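Local coordinates for protein beta sliding clamp (Caulobacter crescentus, PDB 5WCE) that probably tethers DNA polymerases and other proteins to DNA as a ring-shaped head-to-tail homodimer, giving them processivity, at residues A[282-285]-A[291-294]; A[306-309]-A[313-316]; A[330-335]-A[358-363]. All coordinates share one frame; numbering follows the deposited sequence. Where two conformers were deposited one is given.

Contact 1: residues A[282-285]-A[291-294]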
ATOM      1  N   ARG A 282       4.999 -22.045   3.577  1.00 24.79           N
ATOM      2  CA  ARG A 282       6.413 -22.196   3.883  1.00 26.06           C
ATOM      3  C   ARG A 282       7.265 -22.663   2.714  1.00 26.26           C
ATOM      4  O   ARG A 282       8.260 -22.007   2.353  1.00 24.85           O
ATOM      5  CB  ARG A 282       6.654 -23.172   5.038  1.00 27.03           C
ATOM      6  CG  ARG A 282       6.730 -22.535   6.371  1.00 28.49           C
ATOM      7  CD  ARG A 282       7.228 -23.503   7.404  1.00 28.55           C
ATOM      8  NE  ARG A 282       6.203 -24.509   7.682  1.00 27.40           N
ATOM      9  CZ  ARG A 282       5.138 -24.341   8.463  1.00 27.20           C
ATOM     10  NH1 ARG A 282       4.905 -23.186   9.076  1.00 27.87           N
ATOM     11  NH2 ARG A 282       4.296 -25.363   8.625  1.00 27.16           N
ATOM     12  N   VAL A 283       6.899 -23.819   2.131  1.00 25.28           N
ATOM     13  CA  VAL A 283       7.738 -24.403   1.079  1.00 25.91           C
ATOM     14  C   VAL A 283       7.749 -23.526  -0.169  1.00 27.00           C
ATOM     15  O   VAL A 283       8.762 -23.496  -0.864  1.00 29.52           O
ATOM     16  CB  VAL A 283       7.367 -25.850   0.752  1.00 24.97           C
ATOM     17  CG1 VAL A 283       7.645 -26.742   1.947  1.00 25.93           C
ATOM     18  CG2 VAL A 283       5.942 -25.996   0.294  1.00 23.82           C
ATOM     19  N   ALA A 284       6.670 -22.789  -0.420  1.00 26.33           N
ATOM     20  CA  ALA A 284       6.606 -21.879  -1.571  1.00 28.01           C
ATOM     21  C   ALA A 284       7.508 -20.623  -1.450  1.00 29.85           C
ATOM     22  O   ALA A 284       7.845 -20.003  -2.449  1.00 29.09           O
ATOM     23  CB  ALA A 284       5.173 -21.444  -1.824  1.00 27.09           C
ATOM     24  N   THR A 285       7.860 -20.288  -0.220  1.00 31.25           N
ATOM     25  CA  THR A 285       8.818 -19.255   0.066  1.00 35.31           C
ATOM     26  C   THR A 285      10.150 -19.362  -0.580  1.00 37.64           C
ATOM     27  O   THR A 285      10.826 -18.322  -0.646  1.00 36.36           O
ATOM     28  CB  THR A 285       9.158 -19.183   1.557  1.00 35.93           C
ATOM     29  OG1 THR A 285       7.936 -19.130   2.281  1.00 39.14           O
ATOM     30  CG2 THR A 285       9.904 -17.907   1.905  1.00 39.92           C
ATOM     31  N   SER A 291       4.769 -17.064 -10.508  1.00 48.58           N
ATOM     32  CA  SER A 291       4.181 -18.387 -10.558  1.00 44.86           C
ATOM     33  C   SER A 291       5.128 -19.424  -9.863  1.00 42.70           C
ATOM     34  O   SER A 291       6.334 -19.465 -10.143  1.00 46.11           O
ATOM     35  CB  SER A 291       3.931 -18.770 -12.011  1.00 46.67           C
ATOM     36  OG  SER A 291       3.045 -19.864 -12.053  1.00 46.24           O
ATOM     37  N   ARG A 292       4.553 -20.183  -8.935  1.00 35.82           N
ATOM     38  CA  ARG A 292       5.275 -21.116  -8.079  0.50 34.39           C
ATOM     39  C   ARG A 292       4.446 -22.395  -8.082  1.00 30.92           C
ATOM     40  O   ARG A 292       3.333 -22.353  -7.677  1.00 28.43           O
ATOM     41  CB  ARG A 292       5.347 -20.626  -6.593  0.50 35.49           C
ATOM     42  CG  ARG A 292       5.974 -19.263  -6.307  0.50 37.25           C
ATOM     43  CD  ARG A 292       4.939 -18.174  -6.043  0.50 37.44           C
ATOM     44  NE  ARG A 292       4.443 -18.095  -4.664  0.50 37.47           N
ATOM     45  CZ  ARG A 292       3.214 -18.454  -4.320  0.50 35.63           C
ATOM     46  NH1 ARG A 292       2.423 -18.922  -5.237  0.50 34.08           N
ATOM     47  NH2 ARG A 292       2.774 -18.349  -3.080  0.50 36.66           N
ATOM     48  N   SER A 293       5.007 -23.506  -8.531  1.00 28.70           N
ATOM     49  CA  SER A 293       4.338 -24.804  -8.418  1.00 26.80           C
ATOM     50  C   SER A 293       4.812 -25.599  -7.180  1.00 24.76           C
ATOM     51  O   SER A 293       5.991 -25.538  -6.822  1.00 24.09           O
ATOM     52  CB  SER A 293       4.647 -25.627  -9.642  1.00 28.74           C
ATOM     53  OG  SER A 293       4.083 -24.956 -10.769  1.00 33.17           O
ATOM     54  N   VAL A 294       3.912 -26.405  -6.618  1.00 21.63           N
ATOM     55  CA  VAL A 294       4.235 -27.281  -5.495  1.00 20.25           C
ATOM     56  C   VAL A 294       3.849 -28.723  -5.867  1.00 20.22           C
ATOM     57  O   VAL A 294       2.756 -28.963  -6.399  1.00 17.51           O
ATOM     58  CB  VAL A 294       3.564 -26.800  -4.203  1.00 19.10           C
ATOM     59  CG1 VAL A 294       2.070 -26.687  -4.327  1.00 18.44           C
ATOM     60  CG2 VAL A 294       3.893 -27.693  -3.009  1.00 19.11           C
TER
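A284 and R292 bring the two backbones nearest each other, with their CA atoms 6.7 Å apart, where the C-terminal part of helix 273-284 lies against the residues leading into strand 293-299. The contact is small and is made by side chains. V283 and V294 meet through single methyls, V283 CG2 lying 4.2 Å from V294 CG2. This is plain apolar packing with both residues buried. V294 points its side chain at the helix. V283 points across rather than straight at the strand, and CG2 is the branch that touches. The same two valines also touch L305 of strand 302-308, and V294 reaches V307 of that strand as well.

A284 points its methyl at R292. R292 was modelled in two conformers, and the placement of its side chain described here holds for one of them. In that conformer CG lies beside the backbone N (chi1 -57°), and the chain bends again at chi2 and chi3. This folds it back alongside the helix, with the guanidinium presenting one face to A284 CB. The nearest approach is A284 CB to R292 NH2, 4.1 Å. The R292 backbone is hydrogen-bonded to A334, and A334 also touches A284 and V294. R282 forms a salt bridge with E317 and bonds to K87 O of the second subunit.

The arrangement is helix-on-sheet packing in the C-terminal domain of the bacterial processivity ring. In this fold each domain lays its helices against beta sheets, with the helices lining the DNA channel.

Contact 2: residues A[306-309]-A[313-316]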
ATOM      1  N   THR A 306       6.913 -30.570  -1.973  1.00 23.61           N
ATOM      2  CA  THR A 306       8.196 -30.061  -2.502  1.00 25.07           C
ATOM      3  C   THR A 306       8.001 -28.846  -3.425  1.00 26.12           C
ATOM      4  O   THR A 306       7.141 -28.872  -4.296  1.00 24.50           O
ATOM      5  CB  THR A 306       8.957 -31.162  -3.234  1.00 25.90           C
ATOM      6  OG1 THR A 306       9.151 -32.251  -2.361  1.00 25.77           O
ATOM      7  CG2 THR A 306      10.293 -30.674  -3.719  1.00 28.09           C
ATOM      8  N   VAL A 307       8.795 -27.786  -3.220  1.00 26.97           N
ATOM      9  CA  VAL A 307       8.896 -26.636  -4.131  1.00 28.08           C
ATOM     10  C   VAL A 307      10.369 -26.466  -4.487  1.00 30.57           C
ATOM     11  O   VAL A 307      11.253 -26.751  -3.658  1.00 30.48           O
ATOM     12  CB  VAL A 307       8.350 -25.331  -3.517  1.00 28.26           C
ATOM     13  CG1 VAL A 307       8.518 -24.075  -4.425  1.00 29.10           C
ATOM     14  CG2 VAL A 307       6.888 -25.444  -3.225  1.00 27.50           C
ATOM     15  N   ARG A 308      10.633 -26.114  -5.747  1.00 33.04           N
ATOM     16  CA  ARG A 308      11.947 -25.774  -6.254  1.00 36.68           C
ATOM     17  C   ARG A 308      11.836 -24.431  -6.973  1.00 38.55           C
ATOM     18  O   ARG A 308      10.801 -24.108  -7.536  1.00 37.85           O
ATOM     19  CB  ARG A 308      12.497 -26.829  -7.197  1.00 39.63           C
ATOM     20  CG  ARG A 308      12.652 -28.200  -6.524  1.00 40.69           C
ATOM     21  CD  ARG A 308      13.465 -29.203  -7.337  1.00 43.48           C
ATOM     22  NE  ARG A 308      14.803 -29.488  -6.789  0.50 44.31           N
ATOM     23  CZ  ARG A 308      15.884 -28.701  -6.898  0.50 45.50           C
ATOM     24  NH1 ARG A 308      15.859 -27.523  -7.515  0.50 46.81           N
ATOM     25  NH2 ARG A 308      17.019 -29.100  -6.364  0.50 45.58           N
ATOM     26  N   ASN A 309      12.884 -23.622  -6.892  1.00 38.83           N
ATOM     27  CA  ASN A 309      12.923 -22.396  -7.663  1.00 40.21           C
ATOM     28  C   ASN A 309      13.844 -22.613  -8.865  1.00 44.56           C
ATOM     29  O   ASN A 309      14.449 -23.698  -9.028  1.00 44.97           O
ATOM     30  CB  ASN A 309      13.339 -21.191  -6.783  1.00 39.46           C
ATOM     31  CG  ASN A 309      14.768 -21.286  -6.245  1.00 38.94           C
ATOM     32  OD1 ASN A 309      15.619 -22.030  -6.767  1.00 37.93           O
ATOM     33  ND2 ASN A 309      15.043 -20.524  -5.215  1.00 38.81           N
ATOM     34  N   GLY A 313      17.330 -23.741  -5.519  1.00 40.59           N
ATOM     35  CA  GLY A 313      16.801 -23.874  -4.171  1.00 39.39           C
ATOM     36  C   GLY A 313      15.690 -24.894  -4.075  1.00 36.74           C
ATOM     37  O   GLY A 313      14.849 -24.945  -4.951  1.00 35.95           O
ATOM     38  N   GLN A 314      15.672 -25.662  -2.993  1.00 35.31           N
ATOM     39  CA  GLN A 314      14.624 -26.659  -2.706  1.00 34.63           C
ATOM     40  C   GLN A 314      13.989 -26.442  -1.311  1.00 32.71           C
ATOM     41  O   GLN A 314      14.685 -26.034  -0.372  1.00 31.12           O
ATOM     42  CB  GLN A 314      15.264 -28.036  -2.698  1.00 37.39           C
ATOM     43  CG  GLN A 314      14.284 -29.163  -2.532  1.00 38.78           C
ATOM     44  CD  GLN A 314      14.985 -30.515  -2.356  1.00 42.90           C
ATOM     45  OE1 GLN A 314      15.841 -30.866  -3.155  1.00 52.43           O
ATOM     46  NE2 GLN A 314      14.601 -31.291  -1.321  1.00 43.75           N
ATOM     47  N   ALA A 315      12.691 -26.751  -1.188  1.00 29.34           N
ATOM     48  CA  ALA A 315      11.992 -26.792   0.105  1.00 28.69           C
ATOM     49  C   ALA A 315      11.076 -27.975   0.191  1.00 28.30           C
ATOM     50  O   ALA A 315      10.234 -28.174  -0.723  1.00 27.57           O
ATOM     51  CB  ALA A 315      11.189 -25.534   0.296  1.00 29.24           C
ATOM     52  N   VAL A 316      11.212 -28.765   1.258  1.00 27.82           N
ATOM     53  CA  VAL A 316      10.347 -29.908   1.533  1.00 27.27           C
ATOM     54  C   VAL A 316       9.694 -29.830   2.904  1.00 27.03           C
ATOM     55  O   VAL A 316      10.386 -29.520   3.900  1.00 26.17           O
ATOM     56  CB  VAL A 316      11.164 -31.184   1.469  1.00 28.47           C
ATOM     57  CG1 VAL A 316      10.328 -32.437   1.630  1.00 27.87           C
ATOM     58  CG2 VAL A 316      11.874 -31.224   0.141  1.00 30.55           C
TER
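N309 OD1 accepts two backbone N-H groups, one from G313 and one from E311. G313 N lies 2.7 Å from N309 OD1, and the donor is tilted 35° from the carbonyl plane of the amide. The bond to E311 N, two residues on, makes an Asx turn. N309 CG sits between the backbone N and the carbonyl carbon (chi1 65°), which carries the amide over the turn to G313. N309 ND2 donates to I286 O. With an alanine here, the N-H groups of G313 and E311 and the carbonyl of I286 would probably lose this partner, and the turn would be freer to move.

The main chains are joined by N309 N to G313 O (3.1 Å) and by a mutual pair, V307 N to A315 O (2.9 Å) and A315 N to V307 O (2.9 Å). R308 and Q314 form a non-hydrogen-bonded pair. The R308 guanidinium lies with one face over Q314 CB, and R308 NH2 stays 3.8 Å from Q314 OE1, too far for a bond. The guanidinium and the Q314 amide planes are 59° apart. Next along the same face, T306 and V316 lie side by side, T306 OG1 being 3.8 Å from V316 CG2.

This is the end of the hairpin of strands 302-308 and 314-320. V307 and A315 turn to the other face and pack on V283 of helix 273-284 and on I286. On its other edge strand 302-308 pairs with strand 293-299, T306 bonding to K295 through the backbone. Strand 314-320 pairs antiparallel with a strand of the second subunit, carrying the sheet across the interface.

Contact 3: residues A[330-335]-A[358-363]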
ATOM      1  N   ILE A 330       1.159 -35.318  -7.519  1.00 17.65           N
ATOM      2  CA  ILE A 330       0.388 -34.356  -8.296  1.00 16.92           C
ATOM      3  C   ILE A 330       0.954 -32.977  -7.970  1.00 16.95           C
ATOM      4  O   ILE A 330       1.420 -32.747  -6.832  1.00 16.17           O
ATOM      5  CB  ILE A 330      -1.119 -34.490  -7.951  1.00 16.89           C
ATOM      6  CG1 ILE A 330      -2.016 -33.763  -8.954  1.00 17.82           C
ATOM      7  CG2 ILE A 330      -1.435 -34.049  -6.526  1.00 16.14           C
ATOM      8  CD1 ILE A 330      -3.491 -34.056  -8.745  1.00 17.95           C
ATOM      9  N   GLY A 331       0.903 -32.097  -8.957  1.00 16.31           N
ATOM     10  CA  GLY A 331       1.397 -30.733  -8.826  1.00 16.87           C
ATOM     11  C   GLY A 331       0.275 -29.723  -8.925  1.00 16.35           C
ATOM     12  O   GLY A 331      -0.678 -29.873  -9.759  1.00 16.06           O
ATOM     13  N   PHE A 332       0.389 -28.636  -8.150  1.00 15.71           N
ATOM     14  CA  PHE A 332      -0.523 -27.504  -8.253  1.00 15.75           C
ATOM     15  C   PHE A 332       0.252 -26.178  -8.197  1.00 16.09           C
ATOM     16  O   PHE A 332       1.357 -26.120  -7.690  1.00 15.14           O
ATOM     17  CB  PHE A 332      -1.554 -27.467  -7.142  1.00 15.26           C
ATOM     18  CG  PHE A 332      -2.489 -28.642  -7.129  1.00 15.52           C
ATOM     19  CD1 PHE A 332      -3.372 -28.852  -8.194  1.00 15.92           C
ATOM     20  CD2 PHE A 332      -2.538 -29.481  -6.047  1.00 15.34           C
ATOM     21  CE1 PHE A 332      -4.222 -29.921  -8.206  1.00 15.76           C
ATOM     22  CE2 PHE A 332      -3.406 -30.559  -6.041  1.00 16.22           C
ATOM     23  CZ  PHE A 332      -4.234 -30.786  -7.132  1.00 15.76           C
ATOM     24  N   ASN A 333      -0.319 -25.155  -8.812  1.00 16.48           N
ATOM     25  CA  ASN A 333       0.146 -23.773  -8.590  1.00 17.10           C
ATOM     26  C   ASN A 333      -0.110 -23.469  -7.112  1.00 16.78           C
ATOM     27  O   ASN A 333      -1.225 -23.614  -6.593  1.00 15.82           O
ATOM     28  CB  ASN A 333      -0.606 -22.816  -9.550  1.00 17.42           C
ATOM     29  CG  ASN A 333      -0.221 -21.349  -9.379  1.00 18.12           C
ATOM     30  OD1 ASN A 333      -0.347 -20.808  -8.317  1.00 17.98           O
ATOM     31  ND2 ASN A 333       0.166 -20.714 -10.459  1.00 18.88           N
ATOM     32  N   ALA A 334       0.948 -23.084  -6.417  1.00 18.15           N
ATOM     33  CA  ALA A 334       0.855 -22.855  -4.964  1.00 18.46           C
ATOM     34  C   ALA A 334      -0.152 -21.780  -4.588  1.00 18.85           C
ATOM     35  O   ALA A 334      -0.899 -21.954  -3.619  1.00 17.16           O
ATOM     36  CB  ALA A 334       2.222 -22.556  -4.340  1.00 19.46           C
ATOM     37  N   ARG A 335      -0.194 -20.689  -5.348  1.00 20.23           N
ATOM     38  CA  ARG A 335      -1.131 -19.612  -5.069  1.00 21.38           C
ATOM     39  C   ARG A 335      -2.589 -20.099  -5.199  1.00 20.37           C
ATOM     40  O   ARG A 335      -3.443 -19.820  -4.346  1.00 20.09           O
ATOM     41  CB  ARG A 335      -0.877 -18.369  -5.987  1.00 24.90           C
ATOM     42  CG  ARG A 335      -1.843 -17.194  -5.761  1.00 27.54           C
ATOM     43  CD  ARG A 335      -2.040 -16.824  -4.297  1.00 31.41           C
ATOM     44  NE  ARG A 335      -0.764 -16.625  -3.599  1.00 38.84           N
ATOM     45  CZ  ARG A 335      -0.563 -16.638  -2.263  1.00 43.52           C
ATOM     46  NH1 ARG A 335      -1.568 -16.848  -1.412  1.00 45.31           N
ATOM     47  NH2 ARG A 335       0.678 -16.436  -1.777  1.00 46.05           N
ATOM     48  N   SER A 358      -5.952 -35.309 -13.779  1.00 23.41           N
ATOM     49  CA  SER A 358      -7.366 -34.950 -13.710  1.00 23.70           C
ATOM     50  C   SER A 358      -7.645 -33.814 -12.734  1.00 21.05           C
ATOM     51  O   SER A 358      -6.963 -33.651 -11.739  1.00 18.79           O
ATOM     52  CB  SER A 358      -8.168 -36.194 -13.292  1.00 25.36           C
ATOM     53  OG  SER A 358      -8.010 -37.180 -14.322  1.00 30.85           O
ATOM     54  N   PRO A 359      -8.728 -33.057 -12.991  1.00 20.63           N
ATOM     55  CA  PRO A 359      -9.149 -32.049 -12.013  1.00 19.73           C
ATOM     56  C   PRO A 359      -9.378 -32.629 -10.619  1.00 18.76           C
ATOM     57  O   PRO A 359      -9.904 -33.738 -10.493  1.00 19.30           O
ATOM     58  CB  PRO A 359     -10.486 -31.525 -12.596  1.00 20.01           C
ATOM     59  CG  PRO A 359     -10.391 -31.824 -14.053  1.00 21.51           C
ATOM     60  CD  PRO A 359      -9.648 -33.136 -14.143  1.00 21.52           C
ATOM     61  N   THR A 360      -9.078 -31.823  -9.589  1.00 17.62           N
ATOM     62  CA  THR A 360      -9.197 -32.190  -8.233  1.00 17.33           C
ATOM     63  C   THR A 360     -10.297 -31.346  -7.603  1.00 16.99           C
ATOM     64  O   THR A 360     -10.337 -30.179  -7.811  1.00 16.73           O
ATOM     65  CB  THR A 360      -7.842 -31.954  -7.517  1.00 17.36           C
ATOM     66  OG1 THR A 360      -6.856 -32.835  -8.079  1.00 17.93           O
ATOM     67  CG2 THR A 360      -7.911 -32.230  -6.084  1.00 17.66           C
ATOM     68  N   LEU A 361     -11.154 -31.973  -6.803  1.00 16.87           N
ATOM     69  CA  LEU A 361     -12.263 -31.300  -6.107  1.00 17.47           C
ATOM     70  C   LEU A 361     -11.812 -31.039  -4.691  1.00 17.51           C
ATOM     71  O   LEU A 361     -11.185 -31.909  -4.049  1.00 17.36           O
ATOM     72  CB  LEU A 361     -13.500 -32.212  -6.066  1.00 18.15           C
ATOM     73  CG  LEU A 361     -14.779 -31.648  -5.506  1.00 18.94           C
ATOM     74  CD1 LEU A 361     -15.232 -30.559  -6.447  1.00 19.24           C
ATOM     75  CD2 LEU A 361     -15.901 -32.681  -5.410  1.00 20.35           C
ATOM     76  N   VAL A 362     -12.108 -29.850  -4.188  1.00 17.38           N
ATOM     77  CA  VAL A 362     -11.919 -29.549  -2.778  1.00 17.85           C
ATOM     78  C   VAL A 362     -13.272 -29.151  -2.219  1.00 18.53           C
ATOM     79  O   VAL A 362     -13.979 -28.276  -2.811  1.00 18.22           O
ATOM     80  CB  VAL A 362     -10.915 -28.410  -2.568  1.00 17.53           C
ATOM     81  CG1 VAL A 362     -10.600 -28.248  -1.092  1.00 18.64           C
ATOM     82  CG2 VAL A 362      -9.641 -28.686  -3.366  1.00 18.23           C
ATOM     83  N   VAL A 363     -13.664 -29.800  -1.140  1.00 19.02           N
ATOM     84  CA  VAL A 363     -14.934 -29.510  -0.494  1.00 20.81           C
ATOM     85  C   VAL A 363     -14.696 -29.076   0.941  1.00 20.57           C
ATOM     86  O   VAL A 363     -13.678 -29.407   1.550  1.00 21.12           O
ATOM     87  CB  VAL A 363     -15.974 -30.633  -0.576  1.00 23.52           C
ATOM     88  CG1 VAL A 363     -16.392 -30.938  -2.028  1.00 25.93           C
ATOM     89  CG2 VAL A 363     -15.545 -31.860   0.097  1.00 23.65           C
TER
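T360 meets F332 and I330 by van der Waals packing alone. T360 OG1 comes to the edge of the F332 ring, in its plane, 3.5 Å from F332 CZ. T360 CB follows at 3.8 Å from the same F332 CZ. The ring is therefore met end-on, and no stacking is involved. I330 reaches the hydroxyl from another direction, I330 CD1 lying 3.6 Å from T360 OG1. Its CG1 is anti to the backbone N (chi1 -166°) and the chain runs on extended, which sends CD1 across to the facing strand.

The three residues are buried where the four-stranded sheet of the C-terminal domain faces the eight-stranded sheet it shares with the central domain. Strand 328-333 is the edge of the first sheet, and strand 360-364 lies within the second. L296, F353 and L374 fill in around them, completing the packing between the two beta layers of this sliding-ring domain.

The backbone bonds of these three residues are made within their own sheets. I330 and F332 bond to L296 and V294, and T360 bonds to L374. At the end of its strand, N333 is the N-cap of helix 334-343. N333 OD1 accepts from Y336 N, and more weakly from R335 N at 3.0 Å.

The contacts come in series along the chain, 1, then 2, then 3, all within the C-terminal domain. Contacts 1 and 2 have centres about 7 Å apart and touch. Contacts 1 and 3 are about 14 Å apart by centres; V294 N to F332 O and R292 O to A334 N are probable hydrogen bonds between them. Contacts 2 and 3 have centres about 18 Å apart and nearest atoms about 6 Å apart, without touching. All three reach one four-stranded sheet, ordered 314-320, 302-308, 293-299, 328-333. Contact 1 joins the end of helix 273-284 to it. Contacts 1 and 2 both touch the second subunit, and contact 3 joins the opposite edge strand to the second sheet. The sheet thus links the dimer interface to the domain interior.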